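Local coordinates for protein Cys-Gly metallodipeptidase DUG1 (Saccharomyces cerevisiae, PDB 4G1P) that hydrolyses the dipeptide Cys-Gly as a zinc- or manganese-dependent homodimeric peptidase and serves as the catalytic component of the glutathione-degrading complex, at residues A[308-311]-A[312-316]; A[348-351]-A[352-355]; A[357-360]-A[361-365]; A[423-426]-A[427-430]. All coordinates share one frame; numbering follows the deposited sequence.

Interaction 1: A[308-311]-A[312-316]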
loop_
_atom_site.group_PDB
_atom_site.type_symbol
_atom_site.label_atom_id
_atom_site.label_comp_id
_atom_site.label_asym_id
_atom_site.label_seq_id
_atom_site.Cartn_x
_atom_site.Cartn_y
_atom_site.Cartn_z
ATOM N N ASP A 308 20.954 -27.808 0.789
ATOM C CA ASP A 308 19.788 -27.280 0.095
ATOM C C ASP A 308 19.556 -25.810 0.390
ATOM O O ASP A 308 19.353 -25.014 -0.532
ATOM C CB ASP A 308 18.548 -28.091 0.445
ATOM C CG ASP A 308 18.500 -29.411 -0.291
ATOM O OD1 ASP A 308 18.912 -29.434 -1.479
ATOM O OD2 ASP A 308 18.058 -30.412 0.325
ATOM N N ILE A 309 19.581 -25.459 1.673
ATOM C CA ILE A 309 19.456 -24.070 2.072
ATOM C C ILE A 309 20.512 -23.247 1.350
ATOM O O ILE A 309 20.217 -22.195 0.783
ATOM C CB ILE A 309 19.647 -23.894 3.574
ATOM C CG1 ILE A 309 18.596 -24.689 4.345
ATOM C CG2 ILE A 309 19.552 -22.433 3.934
ATOM C CD1 ILE A 309 18.924 -24.878 5.816
ATOM N N LEU A 310 21.744 -23.744 1.337
ATOM C CA LEU A 310 22.822 -22.969 0.751
ATOM C C LEU A 310 22.636 -22.833 -0.756
ATOM O O LEU A 310 22.757 -21.734 -1.306
ATOM C CB LEU A 310 24.193 -23.542 1.122
ATOM C CG LEU A 310 24.534 -23.582 2.620
ATOM C CD1 LEU A 310 25.810 -24.363 2.868
ATOM C CD2 LEU A 310 24.637 -22.190 3.234
ATOM N N MET A 311 22.304 -23.933 -1.418
ATOM C CA MET A 311 22.193 -23.903 -2.871
ATOM C C MET A 311 20.991 -23.114 -3.370
ATOM O O MET A 311 21.034 -22.510 -4.448
ATOM C CB MET A 311 22.210 -25.313 -3.454
ATOM C CG MET A 311 23.596 -25.942 -3.423
ATOM S SD MET A 311 23.670 -27.417 -4.434
ATOM C CE MET A 311 22.267 -28.319 -3.780
ATOM N N HIS A 312 19.929 -23.104 -2.576
ATOM C CA HIS A 312 18.768 -22.316 -2.933
ATOM C C HIS A 312 18.904 -20.829 -2.581
ATOM O O HIS A 312 18.204 -20.001 -3.163
ATOM C CB HIS A 312 17.480 -22.947 -2.397
ATOM C CG HIS A 312 16.998 -24.087 -3.239
ATOM N ND1 HIS A 312 17.150 -25.406 -2.869
ATOM C CD2 HIS A 312 16.420 -24.104 -4.463
ATOM C CE1 HIS A 312 16.666 -26.185 -3.819
ATOM N NE2 HIS A 312 16.219 -25.419 -4.797
ATOM N N ARG A 313 19.809 -20.488 -1.659
ATOM C CA ARG A 313 20.201 -19.085 -1.484
ATOM C C ARG A 313 21.197 -18.630 -2.538
ATOM O O ARG A 313 21.204 -17.466 -2.904
ATOM C CB ARG A 313 20.875 -18.837 -0.142
ATOM C CG ARG A 313 20.075 -19.205 1.057
ATOM C CD ARG A 313 20.977 -19.183 2.274
ATOM N NE ARG A 313 21.310 -17.818 2.654
ATOM C CZ ARG A 313 21.135 -17.338 3.874
ATOM N NH1 ARG A 313 20.652 -18.126 4.818
ATOM N NH2 ARG A 313 21.454 -16.081 4.152
ATOM N N TRP A 314 22.061 -19.533 -2.999
ATOM C CA TRP A 314 23.236 -19.106 -3.770
ATOM C C TRP A 314 23.203 -19.322 -5.279
ATOM O O TRP A 314 23.702 -18.484 -6.029
ATOM C CB TRP A 314 24.512 -19.742 -3.218
ATOM C CG TRP A 314 24.869 -19.311 -1.835
ATOM C CD1 TRP A 314 24.327 -18.278 -1.132
ATOM C CD2 TRP A 314 25.844 -19.920 -0.974
ATOM N NE1 TRP A 314 24.898 -18.209 0.111
ATOM C CE2 TRP A 314 25.836 -19.202 0.235
ATOM C CE3 TRP A 314 26.724 -21.007 -1.110
ATOM C CZ2 TRP A 314 26.679 -19.524 1.303
ATOM C CZ3 TRP A 314 27.554 -21.331 -0.050
ATOM C CH2 TRP A 314 27.525 -20.592 1.141
ATOM N N ARG A 315 22.658 -20.447 -5.735
ATOM C CA ARG A 315 22.881 -20.827 -7.130
ATOM C C ARG A 315 21.653 -21.317 -7.877
ATOM O O ARG A 315 21.743 -21.621 -9.055
ATOM C CB ARG A 315 24.029 -21.845 -7.246
ATOM C CG ARG A 315 23.792 -23.149 -6.508
ATOM C CD ARG A 315 23.382 -24.246 -7.471
ATOM N NE ARG A 315 24.321 -24.350 -8.577
ATOM C CZ ARG A 315 23.966 -24.571 -9.838
ATOM N NH1 ARG A 315 22.686 -24.725 -10.146
ATOM N NH2 ARG A 315 24.888 -24.644 -10.795
ATOM N N TYR A 316 20.517 -21.390 -7.194
ATOM C CA TYR A 316 19.229 -21.574 -7.874
ATOM C C TYR A 316 18.463 -20.261 -7.825
ATOM O O TYR A 316 18.526 -19.557 -6.825
ATOM C CB TYR A 316 18.415 -22.698 -7.222
ATOM C CG TYR A 316 19.001 -24.074 -7.473
ATOM C CD1 TYR A 316 19.462 -24.429 -8.737
ATOM C CD2 TYR A 316 19.117 -25.006 -6.452
ATOM C CE1 TYR A 316 20.001 -25.680 -8.981
ATOM C CE2 TYR A 316 19.659 -26.257 -6.689
ATOM C CZ TYR A 316 20.098 -26.587 -7.959
ATOM O OH TYR A 316 20.640 -27.829 -8.213
#
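Leu310 and Trp314, one turn apart near the end of helix 306-314, extend alongside each other. Leu310 CD2 sits over the six-membered ring of Trp314, 4.2 Å from its centroid and 27° off the normal, a CH-pi contact. The first torsion of Trp314, chi1 -65°, sets CG beside the backbone N, which also brings Leu310 O over a face of the indole. Thr417 and Arg418 of strand 415-419 pack on this tryptophan.

The imidazole of His312 folds back along the helix. Its ND1 donates to Asp308 O at 3.2 Å, while its backbone N reaches the same oxygen at 2.9 Å; the two donors come from opposite faces of the carbonyl plane. On another side, Ile309 CG2 runs beside Arg313 CD at 3.9 Å. Met311 and Arg315 are likewise aligned, and the guanidinium of Arg315 forms a salt bridge with Glu278.

Met311 O accepts from two successive amides, Arg315 N at 2.9 Å and Tyr316 N at 3.0 Å, while Met311 CB approaches Tyr316 CE2 to 4.2 Å. A carbonyl shared by i+4 and i+5 donors is characteristic of a helix C-terminus, here the point where helix 306-314 gives way to the segment entering strand 318-325.

Interaction 2: A[348-351]-A[352-355]. With CYS (cysteine), chain E.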
loop_
_atom_site.group_PDB
_atom_site.type_symbol
_atom_site.label_atom_id
_atom_site.label_comp_id
_atom_site.label_asym_id
_atom_site.label_seq_id
_atom_site.Cartn_x
_atom_site.Cartn_y
_atom_site.Cartn_z
ATOM N N ARG A 348 15.741 -13.429 -8.600
ATOM C CA ARG A 348 17.174 -13.497 -8.356
ATOM C C ARG A 348 17.811 -14.383 -9.410
ATOM O O ARG A 348 17.490 -15.561 -9.519
ATOM C CB ARG A 348 17.453 -14.036 -6.955
ATOM C CG ARG A 348 16.961 -13.117 -5.829
ATOM C CD ARG A 348 17.773 -11.837 -5.723
ATOM N NE ARG A 348 17.136 -10.890 -4.819
ATOM C CZ ARG A 348 17.662 -9.729 -4.424
ATOM N NH1 ARG A 348 18.881 -9.356 -4.816
ATOM N NH2 ARG A 348 16.964 -8.946 -3.605
ATOM N N THR A 349 18.702 -13.814 -10.208
ATOM C CA THR A 349 19.291 -14.577 -11.299
ATOM C C THR A 349 20.601 -15.267 -10.918
ATOM O O THR A 349 21.346 -14.802 -10.061
ATOM C CB THR A 349 19.508 -13.701 -12.528
ATOM O OG1 THR A 349 20.517 -12.738 -12.240
ATOM C CG2 THR A 349 18.221 -12.968 -12.884
ATOM N N VAL A 350 20.856 -16.394 -11.565
ATOM C CA VAL A 350 22.063 -17.168 -11.355
ATOM C C VAL A 350 22.632 -17.488 -12.721
ATOM O O VAL A 350 21.969 -17.259 -13.734
ATOM C CB VAL A 350 21.736 -18.480 -10.655
ATOM C CG1 VAL A 350 21.128 -18.213 -9.277
ATOM C CG2 VAL A 350 20.803 -19.304 -11.519
ATOM N N PRO A 351 23.869 -18.007 -12.775
ATOM C CA PRO A 351 24.293 -18.508 -14.086
ATOM C C PRO A 351 23.479 -19.757 -14.468
ATOM O O PRO A 351 23.138 -20.563 -13.600
ATOM C CB PRO A 351 25.763 -18.851 -13.860
ATOM C CG PRO A 351 25.872 -19.088 -12.382
ATOM C CD PRO A 351 24.942 -18.112 -11.769
ATOM N N ASP A 352 23.149 -19.900 -15.746
ATOM C CA ASP A 352 23.554 -18.942 -16.764
ATOM C C ASP A 352 22.350 -18.199 -17.325
ATOM O O ASP A 352 22.111 -18.244 -18.525
ATOM C CB ASP A 352 24.264 -19.662 -17.918
ATOM C CG ASP A 352 25.216 -20.755 -17.439
ATOM O OD1 ASP A 352 26.092 -20.472 -16.590
ATOM O OD2 ASP A 352 25.075 -21.906 -17.908
ATOM N N MET A 353 21.595 -17.512 -16.471
ATOM C CA MET A 353 20.384 -16.820 -16.919
ATOM C C MET A 353 20.690 -15.517 -17.664
ATOM O O MET A 353 21.386 -14.653 -17.142
ATOM C CB MET A 353 19.463 -16.551 -15.728
ATOM C CG MET A 353 18.960 -17.811 -15.073
ATOM S SD MET A 353 18.215 -17.545 -13.457
ATOM C CE MET A 353 16.840 -16.479 -13.906
ATOM N N ASP A 354 20.189 -15.383 -18.889
ATOM C CA ASP A 354 20.346 -14.136 -19.637
ATOM C C ASP A 354 19.235 -13.153 -19.263
ATOM O O ASP A 354 18.059 -13.524 -19.238
ATOM C CB ASP A 354 20.335 -14.402 -21.149
ATOM C CG ASP A 354 20.416 -13.119 -21.977
ATOM O OD1 ASP A 354 21.272 -12.254 -21.692
ATOM O OD2 ASP A 354 19.606 -12.963 -22.913
ATOM N N SER A 355 19.611 -11.908 -18.981
ATOM C CA SER A 355 18.661 -10.890 -18.542
ATOM C C SER A 355 17.523 -10.739 -19.546
ATOM O O SER A 355 16.347 -10.944 -19.207
ATOM C CB SER A 355 19.370 -9.547 -18.333
ATOM O OG SER A 355 18.498 -8.573 -17.774
HETATM N N CYS E . 19.203 -4.180 -2.783
HETATM C CA CYS E . 18.443 -4.816 -3.840
HETATM C C CYS E . 18.584 -6.335 -3.709
HETATM O O CYS E . 19.693 -6.868 -3.676
HETATM C CB CYS E . 18.894 -4.313 -5.213
HETATM S SG CYS E . 17.988 -4.987 -6.572
#
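Val350 and Met353 close the tight turn linking strand 340-349 to helix 355-371, and at its strand end Arg348 meets the bound cysteine. Arg348 NH1 donates to the ligand carbonyl O at 2.9 Å with an almost straight N-H...O angle of 168°, the oxygen lying at the edge of the guanidinium, near its plane. The arginine bends at chi2 (-70°) and then runs extended, which carries the guanidinium out to the ligand. NH1 also makes a weak bond to Ser422, whereas NH2 bonds to Ser234 OG of the second subunit, so a residue of the other chain helps to position the guanidinium that holds the ligand. Without the guanidinium, as with an alanine here, the cysteine carbonyl would probably lose this donor and Ser234 of the second subunit its partner.

Behind the arginine, the strand is held by backbone bonds of Arg348 to Ser318 and of Thr349 to Gly217. The chain then reverses through the Pro351-Asp352 peptide, which is cis, and Met353 N returns to Val350 O at 2.8 Å, in the carbonyl plane. Met353 is folded over the turn: its CE reaches Thr349 CG2 at 3.9 Å, and Ile267, Met270 and Pro317 cover it from outside. Met353 SD touches Val350 CG2 at 3.7 Å. A weak hydrogen bond runs from Val350 N to Met353 SD at 3.4 Å.

Interaction 3: A[357-360]-A[361-365]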
loop_
_atom_site.group_PDB
_atom_site.type_symbol
_atom_site.label_atom_id
_atom_site.label_comp_id
_atom_site.label_asym_id
_atom_site.label_seq_id
_atom_site.Cartn_x
_atom_site.Cartn_y
_atom_site.Cartn_z
ATOM N N LYS A 357 16.512 -12.632 -22.211
ATOM C CA LYS A 357 15.653 -13.803 -22.362
ATOM C C LYS A 357 14.700 -13.987 -21.176
ATOM O O LYS A 357 13.540 -14.357 -21.349
ATOM C CB LYS A 357 16.473 -15.079 -22.596
ATOM C CG LYS A 357 15.599 -16.287 -22.974
ATOM C CD LYS A 357 16.426 -17.522 -23.356
ATOM C CE LYS A 357 15.544 -18.750 -23.659
ATOM N NZ LYS A 357 15.451 -19.733 -22.519
ATOM N N LEU A 358 15.201 -13.727 -19.975
ATOM C CA LEU A 358 14.404 -13.895 -18.777
ATOM C C LEU A 358 13.213 -12.957 -18.838
ATOM O O LEU A 358 12.082 -13.345 -18.543
ATOM C CB LEU A 358 15.237 -13.599 -17.535
ATOM C CG LEU A 358 14.437 -13.632 -16.239
ATOM C CD1 LEU A 358 13.785 -14.960 -16.069
ATOM C CD2 LEU A 358 15.314 -13.350 -15.072
ATOM N N THR A 359 13.479 -11.722 -19.238
ATOM C CA THR A 359 12.440 -10.722 -19.368
ATOM C C THR A 359 11.390 -11.114 -20.406
ATOM O O THR A 359 10.185 -10.929 -20.192
ATOM C CB THR A 359 13.053 -9.371 -19.712
ATOM O OG1 THR A 359 13.719 -8.870 -18.552
ATOM C CG2 THR A 359 11.991 -8.373 -20.156
ATOM N N SER A 360 11.843 -11.666 -21.526
ATOM C CA SER A 360 10.916 -12.147 -22.528
ATOM C C SER A 360 10.077 -13.261 -21.947
ATOM O O SER A 360 8.856 -13.281 -22.120
ATOM C CB SER A 360 11.653 -12.648 -23.759
ATOM O OG SER A 360 12.220 -11.563 -24.464
ATOM N N LEU A 361 10.725 -14.185 -21.249
ATOM C CA LEU A 361 10.001 -15.326 -20.711
ATOM C C LEU A 361 8.948 -14.848 -19.731
ATOM O O LEU A 361 7.848 -15.388 -19.684
ATOM C CB LEU A 361 10.951 -16.295 -20.026
ATOM C CG LEU A 361 11.891 -17.040 -20.967
ATOM C CD1 LEU A 361 13.011 -17.728 -20.166
ATOM C CD2 LEU A 361 11.117 -18.043 -21.836
ATOM N N VAL A 362 9.302 -13.821 -18.961
ATOM C CA VAL A 362 8.439 -13.288 -17.923
ATOM C C VAL A 362 7.225 -12.605 -18.551
ATOM O O VAL A 362 6.097 -12.818 -18.121
ATOM C CB VAL A 362 9.207 -12.320 -17.012
ATOM C CG1 VAL A 362 8.248 -11.462 -16.207
ATOM C CG2 VAL A 362 10.130 -13.096 -16.083
ATOM N N GLN A 363 7.468 -11.808 -19.582
ATOM C CA GLN A 363 6.405 -11.168 -20.335
ATOM C C GLN A 363 5.498 -12.179 -21.031
ATOM O O GLN A 363 4.263 -12.079 -20.983
ATOM C CB GLN A 363 7.009 -10.230 -21.368
ATOM C CG GLN A 363 7.509 -8.936 -20.784
ATOM C CD GLN A 363 8.370 -8.169 -21.752
ATOM O OE1 GLN A 363 8.816 -8.715 -22.758
ATOM N NE2 GLN A 363 8.607 -6.894 -21.462
ATOM N N LYS A 364 6.118 -13.143 -21.693
ATOM C CA LYS A 364 5.366 -14.192 -22.364
ATOM C C LYS A 364 4.423 -14.881 -21.385
ATOM O O LYS A 364 3.253 -15.090 -21.686
ATOM C CB LYS A 364 6.319 -15.190 -23.036
ATOM C CG LYS A 364 5.660 -16.428 -23.637
ATOM C CD LYS A 364 6.648 -17.200 -24.526
ATOM C CE LYS A 364 6.307 -18.692 -24.616
ATOM N NZ LYS A 364 5.606 -19.093 -25.878
ATOM N N HIS A 365 4.928 -15.198 -20.199
ATOM C CA HIS A 365 4.145 -15.903 -19.193
ATOM C C HIS A 365 2.988 -15.042 -18.692
ATOM O O HIS A 365 1.847 -15.504 -18.586
ATOM C CB HIS A 365 5.042 -16.300 -18.026
ATOM C CG HIS A 365 4.300 -16.833 -16.844
ATOM N ND1 HIS A 365 4.216 -18.178 -16.565
ATOM C CD2 HIS A 365 3.620 -16.201 -15.859
ATOM C CE1 HIS A 365 3.512 -18.354 -15.460
ATOM N NE2 HIS A 365 3.137 -17.169 -15.011
#
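Leu358 CD1 meets Val362 CG2 at 4.1 Å on the buried side of helix 355-371. With CG anti to the backbone N (chi1 175°), Leu358 swings its branch toward Val362, and both side chains pack on the sheet: Leu358 against Ile347 and Thr349, Val362 against Phe345 and Ile347, and both against Tyr221. The flank holding Thr359 and Gln363 is more polar. Here Thr359 CG2 lies alongside the amide of Gln363, 3.9 Å from NE2, while Thr359 OG1 hydrogen-bonds to Tyr221 OH and Gln363 NE2 makes a weak bond to Thr381 O. Shortening Gln363 to an alanine is likely to cost Thr381 O that weak bond and uncover the Thr359 methyl.

The solvent side is looser: Lys357, Ser360 and Lys364 are exposed. Lys357 slants across Leu361, with NZ 3.9 Å from Leu361 CD1, and both touch Met270, while Ser360 and Lys364 are joined through the backbone, Lys364 N to Ser360 O at 2.8 Å. The i to i+4 bonds, such as Leu361 N to Lys357 O at 2.8 Å, run through both faces. Apolar branches against the sheet and charged or hydroxyl groups outward mark an amphipathic helix, held to the sheet mainly by hydrophobic contact.

Interaction 4: A[423-426]-A[427-430]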
loop_
_atom_site.group_PDB
_atom_site.type_symbol
_atom_site.label_atom_id
_atom_site.label_comp_id
_atom_site.label_asym_id
_atom_site.label_seq_id
_atom_site.Cartn_x
_atom_site.Cartn_y
_atom_site.Cartn_z
ATOM N N ILE A 423 24.898 -7.150 -5.843
ATOM C CA ILE A 423 25.569 -5.870 -5.947
ATOM C C ILE A 423 25.798 -5.626 -7.417
ATOM O O ILE A 423 26.850 -5.904 -7.934
ATOM C CB ILE A 423 26.895 -5.854 -5.212
ATOM C CG1 ILE A 423 26.708 -6.317 -3.764
ATOM C CG2 ILE A 423 27.489 -4.468 -5.266
ATOM C CD1 ILE A 423 28.007 -6.613 -3.024
ATOM N N PRO A 424 24.780 -5.112 -8.100
ATOM C CA PRO A 424 24.741 -4.904 -9.548
ATOM C C PRO A 424 26.055 -4.551 -10.269
ATOM O O PRO A 424 26.300 -5.213 -11.275
ATOM C CB PRO A 424 23.715 -3.783 -9.686
ATOM C CG PRO A 424 22.729 -4.112 -8.602
ATOM C CD PRO A 424 23.530 -4.667 -7.457
ATOM N N ILE A 425 26.856 -3.577 -9.826
ATOM C CA ILE A 425 28.016 -3.170 -10.647
ATOM C C ILE A 425 29.252 -4.036 -10.519
ATOM O O ILE A 425 30.251 -3.771 -11.193
ATOM C CB ILE A 425 28.505 -1.708 -10.411
ATOM C CG1 ILE A 425 28.286 -1.287 -8.965
ATOM C CG2 ILE A 425 27.900 -0.740 -11.428
ATOM C CD1 ILE A 425 29.192 -1.990 -8.010
ATOM N N THR A 426 29.199 -5.026 -9.631
ATOM C CA THR A 426 30.333 -5.890 -9.383
ATOM C C THR A 426 30.895 -6.443 -10.705
ATOM O O THR A 426 32.092 -6.362 -10.954
ATOM C CB THR A 426 29.984 -7.015 -8.392
ATOM O OG1 THR A 426 31.117 -7.883 -8.224
ATOM C CG2 THR A 426 28.824 -7.831 -8.920
ATOM N N LEU A 427 30.025 -6.929 -11.582
ATOM C CA LEU A 427 30.458 -7.445 -12.871
ATOM C C LEU A 427 31.018 -6.351 -13.765
ATOM O O LEU A 427 31.994 -6.576 -14.488
ATOM C CB LEU A 427 29.307 -8.137 -13.582
ATOM C CG LEU A 427 29.668 -9.002 -14.785
ATOM C CD1 LEU A 427 30.851 -9.927 -14.485
ATOM C CD2 LEU A 427 28.452 -9.808 -15.172
ATOM N N THR A 428 30.405 -5.171 -13.715
ATOM C CA THR A 428 30.897 -4.042 -14.490
ATOM C C THR A 428 32.304 -3.648 -14.048
ATOM O O THR A 428 33.133 -3.296 -14.875
ATOM C CB THR A 428 29.949 -2.829 -14.429
ATOM O OG1 THR A 428 28.707 -3.166 -15.051
ATOM C CG2 THR A 428 30.538 -1.650 -15.172
ATOM N N PHE A 429 32.599 -3.727 -12.755
ATOM C CA PHE A 429 33.966 -3.436 -12.323
ATOM C C PHE A 429 34.945 -4.447 -12.906
ATOM O O PHE A 429 35.988 -4.082 -13.482
ATOM C CB PHE A 429 34.083 -3.383 -10.802
ATOM C CG PHE A 429 33.682 -2.055 -10.214
ATOM C CD1 PHE A 429 34.353 -0.897 -10.568
ATOM C CD2 PHE A 429 32.646 -1.963 -9.291
ATOM C CE1 PHE A 429 33.981 0.326 -10.022
ATOM C CE2 PHE A 429 32.288 -0.743 -8.743
ATOM C CZ PHE A 429 32.950 0.396 -9.112
ATOM N N GLN A 430 34.590 -5.719 -12.780
ATOM C CA GLN A 430 35.471 -6.781 -13.228
ATOM C C GLN A 430 35.789 -6.666 -14.704
ATOM O O GLN A 430 36.943 -6.624 -15.076
ATOM C CB GLN A 430 34.855 -8.133 -12.949
ATOM C CG GLN A 430 35.643 -9.266 -13.522
ATOM C CD GLN A 430 34.964 -10.584 -13.268
ATOM O OE1 GLN A 430 35.158 -11.193 -12.217
ATOM N NE2 GLN A 430 34.145 -11.031 -14.222
HETATM O O HOH W 1 27.053 -4.825 -13.685
#
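Leu427, the second residue of helix 426-433, has its backbone N 4.1 Å from Pro424 O. Its side chain leads off to Ala388 and Trp390 of strand 378-391, with CG anti to the backbone N (chi1 -166°).

Thr428 comes next and turns back to the start of the segment. Its CB approaches Ile425 CG2 at 4.2 Å, and a water links its hydroxyl to the turn, donating to Pro424 O at 2.6 Å and to Thr428 OG1 at 2.7 Å. The same hydroxyl bonds to Asp179 OD1, so OG1 is gripped by both the water and a carboxylate of helix 178-185. Pro424 belongs to a type I beta turn, Ile423 to Thr426, closed by Thr426 N to Ile423 O and leading straight into helix 426-433. It lies by the active site: the Pro424 side chain is about 4 Å from the bound glycine and from the side chain of Glu171, the proton acceptor by similarity.

Phe429 follows, its N donating to Ile425 O at 2.8 Å in an i to i+4 helical bond. The ring runs beside Ile425, whose CD1 meets its edge at CE2, 3.4 Å away and near the ring plane; Ile182 and Leu98 also pack on the phenylalanine.

Gln430 completes the helical turn, its N bonding to Thr426 O at 3.2 Å. The extended side chain reaches strand 378-391, where OE1 accepts from Trp390 NE1.

How the interactions relate
The four contacts follow one another along the chain. Interactions 1 and 2 have centres 14 Å apart and touch, as Val350 CG1 packs on the backbone of Arg315 and Tyr316, with C of Arg315 3.4 Å away. Interactions 2 and 3, centred 13 Å apart, are joined through Leu358 CD2, which lies 3.7 Å from both Thr349 CG2 and Met353 CE. Interaction 2 thus probably ties helices 306-314 and 355-371 to the strand end bearing the ligand-binding Arg348. Interaction 4, on helix 426-433, stands apart, its nearest atoms about 6 Å from interaction 2. Both approach the bound cysteine and glycine, whereas interactions 1 and 3 lie farther out, away from the annotated sites.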